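Long-range contact in cytochrome P450 reductase (Amycolatopsis methanolica 239, PDB 5OGX), which passes electrons from NADH through FAD and a [2Fe-2S] cluster to the cytochrome P450 GcoA, which O-demethylates lignin-derived aromatics: residues P127-V139 with G144-D156. Numbering follows the deposited sequence.
Sequences PLAFEAGQYVELV and GARRQYSLANTAD. With FAD (flavin-adenine dinucleotide), chain B.
Val136 and Tyr149 pair through two backbone hydrogen bonds in an antiparallel beta hairpin, strands 135-139 and 146-150, of the FAD-binding beta-barrel domain. Strand 146-150 carries the Arg-x-Tyr-Ser flavin motif of the ferredoxin reductase family. Leu138 and Arg147 form a second hydrogen-bonded pair. On the Glu137 face, Arg146 bends at chi3 (80°), and its NE meets Glu137 OE1 at 2.6 Å in a salt bridge. The carboxylate stands perpendicular to the guanidinium, whose one face lies against Val139 CG2. The other Glu137 oxygen, OE2, is hydrogen-bonded to Asn38 ND2 beside the [2Fe-2S] cluster. Tyr135 and Gln148 run side by side, with Tyr135 CE1 3.3 Å from Gln148 CG; FAD C7M sits over one face of the tyrosine ring. Gln148 NE2 donates a hydrogen bond to Cys37 O. On the other face, the Leu138 and Tyr149 side chains cross at about a right angle, with Leu138 CD1 3.7 Å from Tyr149 CD2, and Tyr149 OH is hydrogen-bonded to FAD O4'. Arg147 NE donates a hydrogen bond to FAD O1P (2.9 Å) while NH1 donates one to Arg146 O; a leucine here would probably leave the pyrophosphate without this positive partner. Beyond the strands, Leu151 CD1 sits over the centre of one face of the Phe130 ring in a CH-pi contact, 3.8 Å from its centroid and 13° off the normal.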
ATOM      1  N   PRO A 127     -15.099 -12.305  -7.098  1.00 26.47           N
ATOM      2  CA  PRO A 127     -14.144 -12.185  -5.986  1.00 28.20           C
ATOM      3  C   PRO A 127     -12.772 -11.759  -6.480  1.00 29.41           C
ATOM      4  O   PRO A 127     -12.305 -12.198  -7.536  1.00 28.75           O
ATOM      5  CB  PRO A 127     -14.097 -13.598  -5.389  1.00 31.18           C
ATOM      6  CG  PRO A 127     -15.332 -14.273  -5.866  1.00 35.88           C
ATOM      7  CD  PRO A 127     -15.737 -13.635  -7.159  1.00 33.77           C
ATOM      8  N   LEU A 128     -12.121 -10.908  -5.695  1.00 23.82           N
ATOM      9  CA  LEU A 128     -10.756 -10.484  -5.965  1.00 20.52           C
ATOM     10  C   LEU A 128      -9.795 -11.255  -5.071  1.00 26.30           C
ATOM     11  O   LEU A 128      -9.976 -11.293  -3.851  1.00 25.66           O
ATOM     12  CB  LEU A 128     -10.600  -8.986  -5.724  1.00 21.09           C
ATOM     13  CG  LEU A 128      -9.205  -8.442  -6.031  1.00 22.12           C
ATOM     14  CD1 LEU A 128      -8.931  -8.627  -7.526  1.00 22.72           C
ATOM     15  CD2 LEU A 128      -9.101  -6.973  -5.627  1.00 24.20           C
ATOM     16  N   ALA A 129      -8.786 -11.875  -5.678  1.00 23.34           N
ATOM     17  CA  ALA A 129      -7.703 -12.501  -4.926  1.00 23.99           C
ATOM     18  C   ALA A 129      -6.658 -11.442  -4.612  1.00 22.23           C
ATOM     19  O   ALA A 129      -6.178 -10.772  -5.526  1.00 20.35           O
ATOM     20  CB  ALA A 129      -7.071 -13.638  -5.729  1.00 23.81           C
ATOM     21  N   PHE A 130      -6.316 -11.289  -3.330  1.00 19.81           N
ATOM     22  CA  PHE A 130      -5.314 -10.310  -2.904  1.00 17.98           C
ATOM     23  C   PHE A 130      -4.780 -10.705  -1.533  1.00 18.49           C
ATOM     24  O   PHE A 130      -5.353 -11.548  -0.838  1.00 18.94           O
ATOM     25  CB  PHE A 130      -5.889  -8.879  -2.847  1.00 16.60           C
ATOM     26  CG  PHE A 130      -7.040  -8.730  -1.881  1.00 17.61           C
ATOM     27  CD1 PHE A 130      -8.342  -8.943  -2.312  1.00 22.40           C
ATOM     28  CD2 PHE A 130      -6.822  -8.384  -0.551  1.00 18.55           C
ATOM     29  CE1 PHE A 130      -9.423  -8.826  -1.437  1.00 25.81           C
ATOM     30  CE2 PHE A 130      -7.907  -8.264   0.336  1.00 18.70           C
ATOM     31  CZ  PHE A 130      -9.204  -8.491  -0.116  1.00 22.46           C
ATOM     32  N   GLU A 131      -3.667 -10.079  -1.150  1.00 17.66           N
ATOM     33  CA  GLU A 131      -3.135 -10.163   0.207  1.00 19.14           C
ATOM     34  C   GLU A 131      -3.540  -8.909   0.961  1.00 21.62           C
ATOM     35  O   GLU A 131      -3.530  -7.820   0.385  1.00 17.37           O
ATOM     36  CB  GLU A 131      -1.607 -10.255   0.205  1.00 19.52           C
ATOM     37  CG  GLU A 131      -1.054 -11.462  -0.543  1.00 24.51           C
ATOM     38  CD  GLU A 131      -1.416 -12.759   0.139  1.00 33.55           C
ATOM     39  OE1 GLU A 131      -1.342 -12.827   1.388  1.00 35.57           O
ATOM     40  OE2 GLU A 131      -1.793 -13.705  -0.571  1.00 34.92           O
ATOM     41  N   ALA A 132      -3.897  -9.059   2.244  1.00 17.54           N
ATOM     42  CA  ALA A 132      -4.207  -7.876   3.044  1.00 16.27           C
ATOM     43  C   ALA A 132      -3.033  -6.918   3.031  1.00 14.54           C
ATOM     44  O   ALA A 132      -1.885  -7.340   3.191  1.00 18.11           O
ATOM     45  CB  ALA A 132      -4.542  -8.276   4.481  1.00 19.18           C
ATOM     46  N   GLY A 133      -3.323  -5.626   2.830  1.00 16.51           N
ATOM     47  CA  GLY A 133      -2.299  -4.604   2.712  1.00 15.22           C
ATOM     48  C   GLY A 133      -2.038  -4.156   1.286  1.00 16.28           C
ATOM     49  O   GLY A 133      -1.393  -3.114   1.079  1.00 16.40           O
ATOM     50  N   GLN A 134      -2.503  -4.923   0.307  1.00 14.80           N
ATOM     51  CA  GLN A 134      -2.379  -4.488  -1.074  1.00 15.45           C
ATOM     52  C   GLN A 134      -3.366  -3.364  -1.354  1.00 15.95           C
ATOM     53  O   GLN A 134      -4.224  -3.038  -0.528  1.00 15.95           O
ATOM     54  CB  GLN A 134      -2.604  -5.668  -2.021  1.00 14.80           C
ATOM     55  CG  GLN A 134      -1.442  -6.670  -1.939  1.00 14.66           C
ATOM     56  CD  GLN A 134      -1.464  -7.630  -3.088  1.00 14.95           C
ATOM     57  OE1 GLN A 134      -2.294  -8.526  -3.132  1.00 16.82           O
ATOM     58  NE2 GLN A 134      -0.551  -7.436  -4.051  1.00 16.95           N
ATOM     59  N   TYR A 135      -3.234  -2.751  -2.536  1.00 14.00           N
ATOM     60  CA  TYR A 135      -4.043  -1.592  -2.870  1.00 14.08           C
ATOM     61  C   TYR A 135      -4.655  -1.764  -4.251  1.00 14.59           C
ATOM     62  O   TYR A 135      -4.311  -2.683  -5.000  1.00 16.23           O
ATOM     63  CB  TYR A 135      -3.218  -0.287  -2.779  1.00 13.72           C
ATOM     64  CG  TYR A 135      -2.229  -0.034  -3.920  1.00 15.69           C
ATOM     65  CD1 TYR A 135      -2.639   0.619  -5.079  1.00 18.47           C
ATOM     66  CD2 TYR A 135      -0.889  -0.394  -3.807  1.00 17.14           C
ATOM     67  CE1 TYR A 135      -1.747   0.868  -6.125  1.00 20.46           C
ATOM     68  CE2 TYR A 135       0.022  -0.143  -4.871  1.00 15.85           C
ATOM     69  CZ  TYR A 135      -0.426   0.507  -5.999  1.00 15.73           C
ATOM     70  OH  TYR A 135       0.450   0.776  -7.062  1.00 20.00           O
ATOM     71  N   VAL A 136      -5.593  -0.869  -4.570  1.00 15.46           N
ATOM     72  CA  VAL A 136      -6.219  -0.853  -5.886  1.00 17.69           C
ATOM     73  C   VAL A 136      -6.016   0.516  -6.513  1.00 20.08           C
ATOM     74  O   VAL A 136      -5.831   1.525  -5.828  1.00 20.70           O
ATOM     75  CB  VAL A 136      -7.718  -1.202  -5.845  1.00 20.11           C
ATOM     76  CG1 VAL A 136      -7.909  -2.639  -5.383  1.00 20.90           C
ATOM     77  CG2 VAL A 136      -8.493  -0.210  -4.963  1.00 18.57           C
ATOM     78  N   GLU A 137      -6.026   0.535  -7.840  1.00 16.94           N
ATOM     79  CA  GLU A 137      -5.800   1.757  -8.597  1.00 15.56           C
ATOM     80  C   GLU A 137      -7.119   2.204  -9.211  1.00 16.37           C
ATOM     81  O   GLU A 137      -7.720   1.465 -10.004  1.00 20.53           O
ATOM     82  CB  GLU A 137      -4.742   1.490  -9.665  1.00 18.93           C
ATOM     83  CG  GLU A 137      -4.328   2.671 -10.492  1.00 22.02           C
ATOM     84  CD  GLU A 137      -3.350   2.215 -11.555  1.00 27.37           C
ATOM     85  OE1 GLU A 137      -3.633   2.402 -12.752  1.00 34.47           O
ATOM     86  OE2 GLU A 137      -2.320   1.614 -11.178  1.00 29.67           O
ATOM     87  N   LEU A 138      -7.577   3.399  -8.837  1.00 17.80           N
ATOM     88  CA  LEU A 138      -8.806   3.960  -9.381  1.00 19.29           C
ATOM     89  C   LEU A 138      -8.476   4.980 -10.460  1.00 22.64           C
ATOM     90  O   LEU A 138      -7.437   5.644 -10.418  1.00 23.46           O
ATOM     91  CB  LEU A 138      -9.649   4.637  -8.291  1.00 19.86           C
ATOM     92  CG  LEU A 138      -9.973   3.873  -7.001  1.00 26.88           C
ATOM     93  CD1 LEU A 138     -10.999   4.664  -6.158  1.00 22.12           C
ATOM     94  CD2 LEU A 138     -10.487   2.483  -7.295  1.00 27.76           C
ATOM     95  N   VAL A 139      -9.389   5.123 -11.414  1.00 20.59           N
ATOM     96  CA  VAL A 139      -9.298   6.155 -12.443  1.00 21.85           C
ATOM     97  C   VAL A 139     -10.405   7.172 -12.189  1.00 22.55           C
ATOM     98  O   VAL A 139     -11.579   6.803 -12.054  1.00 23.78           O
ATOM     99  CB  VAL A 139      -9.411   5.552 -13.855  1.00 23.94           C
ATOM    100  CG1 VAL A 139      -9.232   6.647 -14.915  1.00 24.77           C
ATOM    101  CG2 VAL A 139      -8.385   4.454 -14.042  1.00 25.97           C
ATOM    102  N   GLY A 144      -9.150  11.032 -16.092  1.00 30.46           N
ATOM    103  CA  GLY A 144      -8.074  10.155 -16.498  1.00 27.55           C
ATOM    104  C   GLY A 144      -6.978   9.981 -15.465  1.00 25.05           C
ATOM    105  O   GLY A 144      -6.142   9.073 -15.609  1.00 27.65           O
ATOM    106  N   ALA A 145      -6.955  10.821 -14.437  1.00 24.17           N
ATOM    107  CA  ALA A 145      -5.980  10.700 -13.362  1.00 20.92           C
ATOM    108  C   ALA A 145      -6.100   9.339 -12.682  1.00 20.38           C
ATOM    109  O   ALA A 145      -7.200   8.817 -12.497  1.00 24.87           O
ATOM    110  CB  ALA A 145      -6.205  11.819 -12.347  1.00 23.37           C
ATOM    111  N   ARG A 146      -4.961   8.765 -12.296  1.00 18.95           N
ATOM    112  CA  ARG A 146      -4.925   7.467 -11.631  1.00 20.73           C
ATOM    113  C   ARG A 146      -4.434   7.645 -10.205  1.00 21.48           C
ATOM    114  O   ARG A 146      -3.427   8.322  -9.980  1.00 20.04           O
ATOM    115  CB  ARG A 146      -4.008   6.501 -12.387  1.00 22.34           C
ATOM    116  CG  ARG A 146      -4.278   6.530 -13.881  1.00 31.75           C
ATOM    117  CD  ARG A 146      -3.464   5.507 -14.642  1.00 40.53           C
ATOM    118  NE  ARG A 146      -4.063   4.182 -14.550  1.00 52.02           N
ATOM    119  CZ  ARG A 146      -5.010   3.720 -15.364  1.00 50.86           C
ATOM    120  NH1 ARG A 146      -5.486   4.469 -16.352  1.00 46.40           N
ATOM    121  NH2 ARG A 146      -5.481   2.494 -15.182  1.00 54.77           N
ATOM    122  N   ARG A 147      -5.142   7.042  -9.246  1.00 20.19           N
ATOM    123  CA  ARG A 147      -4.810   7.204  -7.839  1.00 16.39           C
ATOM    124  C   ARG A 147      -4.966   5.879  -7.109  1.00 17.51           C
ATOM    125  O   ARG A 147      -5.851   5.078  -7.427  1.00 19.44           O
ATOM    126  CB  ARG A 147      -5.681   8.273  -7.159  1.00 18.68           C
ATOM    127  CG  ARG A 147      -5.577   9.655  -7.821  1.00 19.72           C
ATOM    128  CD  ARG A 147      -4.227  10.307  -7.571  1.00 19.78           C
ATOM    129  NE  ARG A 147      -4.232  11.710  -7.990  1.00 22.51           N
ATOM    130  CZ  ARG A 147      -3.806  12.142  -9.173  1.00 20.57           C
ATOM    131  NH1 ARG A 147      -3.341  11.278 -10.077  1.00 21.79           N
ATOM    132  NH2 ARG A 147      -3.857  13.441  -9.460  1.00 22.73           N
ATOM    133  N   GLN A 148      -4.075   5.658  -6.148  1.00 16.03           N
ATOM    134  CA  GLN A 148      -3.997   4.422  -5.381  1.00 15.32           C
ATOM    135  C   GLN A 148      -4.762   4.561  -4.073  1.00 14.49           C
ATOM    136  O   GLN A 148      -4.617   5.571  -3.378  1.00 15.77           O
ATOM    137  CB  GLN A 148      -2.536   4.118  -5.054  1.00 16.24           C
ATOM    138  CG  GLN A 148      -1.589   4.165  -6.256  1.00 17.09           C
ATOM    139  CD  GLN A 148      -0.971   5.547  -6.561  1.00 19.56           C
ATOM    140  OE1 GLN A 148      -1.499   6.604  -6.195  1.00 18.80           O
ATOM    141  NE2 GLN A 148       0.162   5.526  -7.253  1.00 20.70           N
ATOM    142  N   TYR A 149      -5.482   3.504  -3.689  1.00 15.59           N
ATOM    143  CA  TYR A 149      -6.157   3.462  -2.388  1.00 16.33           C
ATOM    144  C   TYR A 149      -5.962   2.079  -1.793  1.00 17.56           C
ATOM    145  O   TYR A 149      -6.272   1.067  -2.431  1.00 15.91           O
ATOM    146  CB  TYR A 149      -7.651   3.832  -2.510  1.00 16.95           C
ATOM    147  CG  TYR A 149      -7.731   5.278  -2.905  1.00 17.41           C
ATOM    148  CD1 TYR A 149      -7.429   6.275  -1.991  1.00 15.85           C
ATOM    149  CD2 TYR A 149      -7.943   5.642  -4.225  1.00 17.10           C
ATOM    150  CE1 TYR A 149      -7.416   7.620  -2.368  1.00 17.46           C
ATOM    151  CE2 TYR A 149      -7.931   6.977  -4.611  1.00 21.08           C
ATOM    152  CZ  TYR A 149      -7.652   7.952  -3.688  1.00 20.65           C
ATOM    153  OH  TYR A 149      -7.620   9.270  -4.085  1.00 21.94           O
ATOM    154  N   SER A 150      -5.418   2.046  -0.580  1.00 19.46           N
ATOM    155  CA  SER A 150      -5.148   0.789   0.108  1.00 16.24           C
ATOM    156  C   SER A 150      -6.439   0.088   0.505  1.00 17.34           C
ATOM    157  O   SER A 150      -7.430   0.728   0.870  1.00 19.02           O
ATOM    158  CB  SER A 150      -4.341   1.055   1.379  1.00 18.46           C
ATOM    159  OG  SER A 150      -3.111   1.675   1.093  1.00 21.14           O
ATOM    160  N   LEU A 151      -6.400  -1.246   0.478  1.00 16.19           N
ATOM    161  CA  LEU A 151      -7.508  -2.047   0.984  1.00 16.53           C
ATOM    162  C   LEU A 151      -7.408  -2.161   2.495  1.00 17.15           C
ATOM    163  O   LEU A 151      -6.339  -2.462   3.034  1.00 18.07           O
ATOM    164  CB  LEU A 151      -7.502  -3.438   0.344  1.00 19.98           C
ATOM    165  CG  LEU A 151      -7.676  -3.469  -1.183  1.00 17.54           C
ATOM    166  CD1 LEU A 151      -7.645  -4.908  -1.661  1.00 19.14           C
ATOM    167  CD2 LEU A 151      -9.001  -2.813  -1.595  1.00 18.97           C
ATOM    168  N   ALA A 152      -8.524  -1.924   3.181  1.00 17.07           N
ATOM    169  CA  ALA A 152      -8.613  -2.259   4.599  1.00 16.40           C
ATOM    170  C   ALA A 152      -9.005  -3.714   4.818  1.00 17.91           C
ATOM    171  O   ALA A 152      -9.044  -4.177   5.972  1.00 22.51           O
ATOM    172  CB  ALA A 152      -9.628  -1.331   5.294  1.00 22.17           C
ATOM    173  N   ASN A 153      -9.284  -4.439   3.738  1.00 20.12           N
ATOM    174  CA  ASN A 153      -9.874  -5.777   3.785  1.00 21.21           C
ATOM    175  C   ASN A 153      -8.919  -6.833   4.303  1.00 21.77           C
ATOM    176  O   ASN A 153      -7.715  -6.805   4.033  1.00 21.75           O
ATOM    177  CB  ASN A 153     -10.272  -6.236   2.389  1.00 20.98           C
ATOM    178  CG  ASN A 153     -11.260  -5.326   1.743  1.00 22.50           C
ATOM    179  OD1 ASN A 153     -11.008  -4.132   1.555  1.00 23.47           O
ATOM    180  ND2 ASN A 153     -12.397  -5.879   1.389  1.00 25.00           N
ATOM    181  N   THR A 154      -9.491  -7.837   4.965  1.00 21.30           N
ATOM    182  CA  THR A 154      -8.815  -9.123   5.006  1.00 21.67           C
ATOM    183  C   THR A 154      -9.162  -9.899   3.738  1.00 22.50           C
ATOM    184  O   THR A 154     -10.120  -9.580   3.030  1.00 23.70           O
ATOM    185  CB  THR A 154      -9.203  -9.916   6.257  1.00 23.31           C
ATOM    186  OG1 THR A 154     -10.627  -9.943   6.387  1.00 26.10           O
ATOM    187  CG2 THR A 154      -8.616  -9.258   7.501  1.00 25.11           C
ATOM    188  N   ALA A 155      -8.342 -10.906   3.432  1.00 22.75           N
ATOM    189  CA  ALA A 155      -8.434 -11.563   2.131  1.00 21.09           C
ATOM    190  C   ALA A 155      -9.749 -12.307   1.945  1.00 25.60           C
ATOM    191  O   ALA A 155     -10.162 -12.538   0.801  1.00 28.69           O
ATOM    192  CB  ALA A 155      -7.254 -12.521   1.940  1.00 24.69           C
ATOM    193  N   ASP A 156     -10.420 -12.675   3.036  1.00 25.66           N
ATOM    194  CA  ASP A 156     -11.712 -13.335   2.933  1.00 29.33           C
ATOM    195  C   ASP A 156     -12.833 -12.367   2.576  1.00 29.78           C
ATOM    196  O   ASP A 156     -13.900 -12.809   2.132  1.00 34.59           O
ATOM    197  CB  ASP A 156     -12.044 -14.030   4.253  1.00 31.67           C
ATOM    198  CG  ASP A 156     -12.136 -13.052   5.400  1.00 34.91           C
ATOM    199  OD1 ASP A 156     -11.108 -12.421   5.712  1.00 31.51           O
ATOM    200  OD2 ASP A 156     -13.237 -12.870   5.960  1.00 36.90           O
TER
HETATM  201  PA  FAD B 401      -3.879  15.649  -6.253  1.00 24.50           P
HETATM  202  O1A FAD B 401      -4.728  16.360  -7.279  1.00 26.14           O
HETATM  203  O2A FAD B 401      -2.934  14.627  -6.836  1.00 25.24           O
HETATM  204  O5B FAD B 401      -2.987  16.729  -5.383  1.00 30.05           O
HETATM  205  C5B FAD B 401      -3.468  18.044  -5.214  1.00 38.67           C
HETATM  206  C4B FAD B 401      -2.303  18.893  -4.629  1.00 38.27           C
HETATM  207  O4B FAD B 401      -2.100  18.559  -3.384  1.00 37.13           O
HETATM  208  C3B FAD B 401      -0.990  18.573  -5.365  1.00 37.85           C
HETATM  209  O3B FAD B 401      -0.252  19.707  -5.464  1.00 41.77           O
HETATM  210  C2B FAD B 401      -0.308  17.513  -4.467  1.00 37.04           C
HETATM  211  O2B FAD B 401       1.172  17.484  -4.676  1.00 38.16           O
HETATM  212  C1B FAD B 401      -0.649  17.861  -3.254  1.00 36.67           C
HETATM  213  N9A FAD B 401      -0.878  16.721  -2.406  1.00 39.76           N
HETATM  214  C8A FAD B 401      -1.119  15.465  -2.804  1.00 38.28           C
HETATM  215  N7A FAD B 401      -1.307  14.717  -1.708  1.00 35.07           N
HETATM  216  C5A FAD B 401      -1.193  15.523  -0.637  1.00 39.77           C
HETATM  217  C6A FAD B 401      -1.297  15.267   0.709  1.00 42.04           C
HETATM  218  N6A FAD B 401      -1.552  14.133   1.580  1.00 39.40           N
HETATM  219  N1A FAD B 401      -1.145  16.250   1.586  1.00 44.55           N
HETATM  220  C2A FAD B 401      -0.883  17.510   1.156  1.00 44.12           C
HETATM  221  N3A FAD B 401      -0.780  17.772  -0.172  1.00 40.84           N
HETATM  222  C4A FAD B 401      -0.938  16.764  -1.063  1.00 40.02           C
HETATM  223  N1  FAD B 401      -4.758   8.138   0.047  1.00 16.86           N
HETATM  224  C2  FAD B 401      -5.865   7.868   0.957  1.00 18.20           C
HETATM  225  O2  FAD B 401      -6.562   8.753   1.326  1.00 22.83           O
HETATM  226  N3  FAD B 401      -6.121   6.487   1.390  1.00 16.94           N
HETATM  227  C4  FAD B 401      -5.314   5.380   0.980  1.00 18.76           C
HETATM  228  O4  FAD B 401      -5.542   4.281   1.364  1.00 19.96           O
HETATM  229  C4X FAD B 401      -4.170   5.688   0.069  1.00 14.36           C
HETATM  230  N5  FAD B 401      -3.356   4.603  -0.386  1.00 15.91           N
HETATM  231  C5X FAD B 401      -2.235   4.923  -1.265  1.00 15.95           C
HETATM  232  C6  FAD B 401      -1.401   3.872  -1.658  1.00 15.55           C
HETATM  233  C7  FAD B 401      -0.335   4.195  -2.501  1.00 15.55           C
HETATM  234  C7M FAD B 401       0.454   2.932  -2.846  1.00 18.42           C
HETATM  235  C8  FAD B 401      -0.113   5.502  -2.929  1.00 16.15           C
HETATM  236  C8M FAD B 401       1.068   5.753  -3.857  1.00 15.34           C
HETATM  237  C9  FAD B 401      -0.940   6.546  -2.525  1.00 18.34           C
HETATM  238  C9A FAD B 401      -1.992   6.242  -1.685  1.00 16.19           C
HETATM  239  N10 FAD B 401      -2.862   7.354  -1.265  1.00 15.24           N
HETATM  240  C10 FAD B 401      -3.929   7.045  -0.373  1.00 14.70           C
HETATM  241  C1' FAD B 401      -2.659   8.723  -1.769  1.00 17.41           C
HETATM  242  C2' FAD B 401      -3.737   8.807  -2.931  1.00 18.65           C
HETATM  243  O2' FAD B 401      -3.507   7.900  -4.000  1.00 18.72           O
HETATM  244  C3' FAD B 401      -3.870  10.205  -3.575  1.00 20.78           C
HETATM  245  O3' FAD B 401      -2.583  10.667  -3.873  1.00 19.97           O
HETATM  246  C4' FAD B 401      -4.564  11.201  -2.626  1.00 20.99           C
HETATM  247  O4' FAD B 401      -5.879  10.783  -2.374  1.00 20.34           O
HETATM  248  C5' FAD B 401      -4.602  12.617  -3.238  1.00 21.87           C
HETATM  249  O5' FAD B 401      -5.041  12.533  -4.580  1.00 21.66           O
HETATM  250  P   FAD B 401      -5.853  13.798  -5.237  1.00 22.20           P
HETATM  251  O1P FAD B 401      -6.073  13.487  -6.692  1.00 23.28           O
HETATM  252  O2P FAD B 401      -7.086  14.132  -4.429  1.00 24.67           O
HETATM  253  O3P FAD B 401      -4.830  15.065  -5.064  1.00 22.00           O
HETATM  254  O   HOH W   1      -8.810 -12.545  -1.714  1.00 26.15           O
HETATM  255  O   HOH W   2      -5.879  -4.999   3.868  1.00 21.12           O
HETATM  256  O   HOH W   3      -1.474  -0.379   0.477  1.00 21.21           O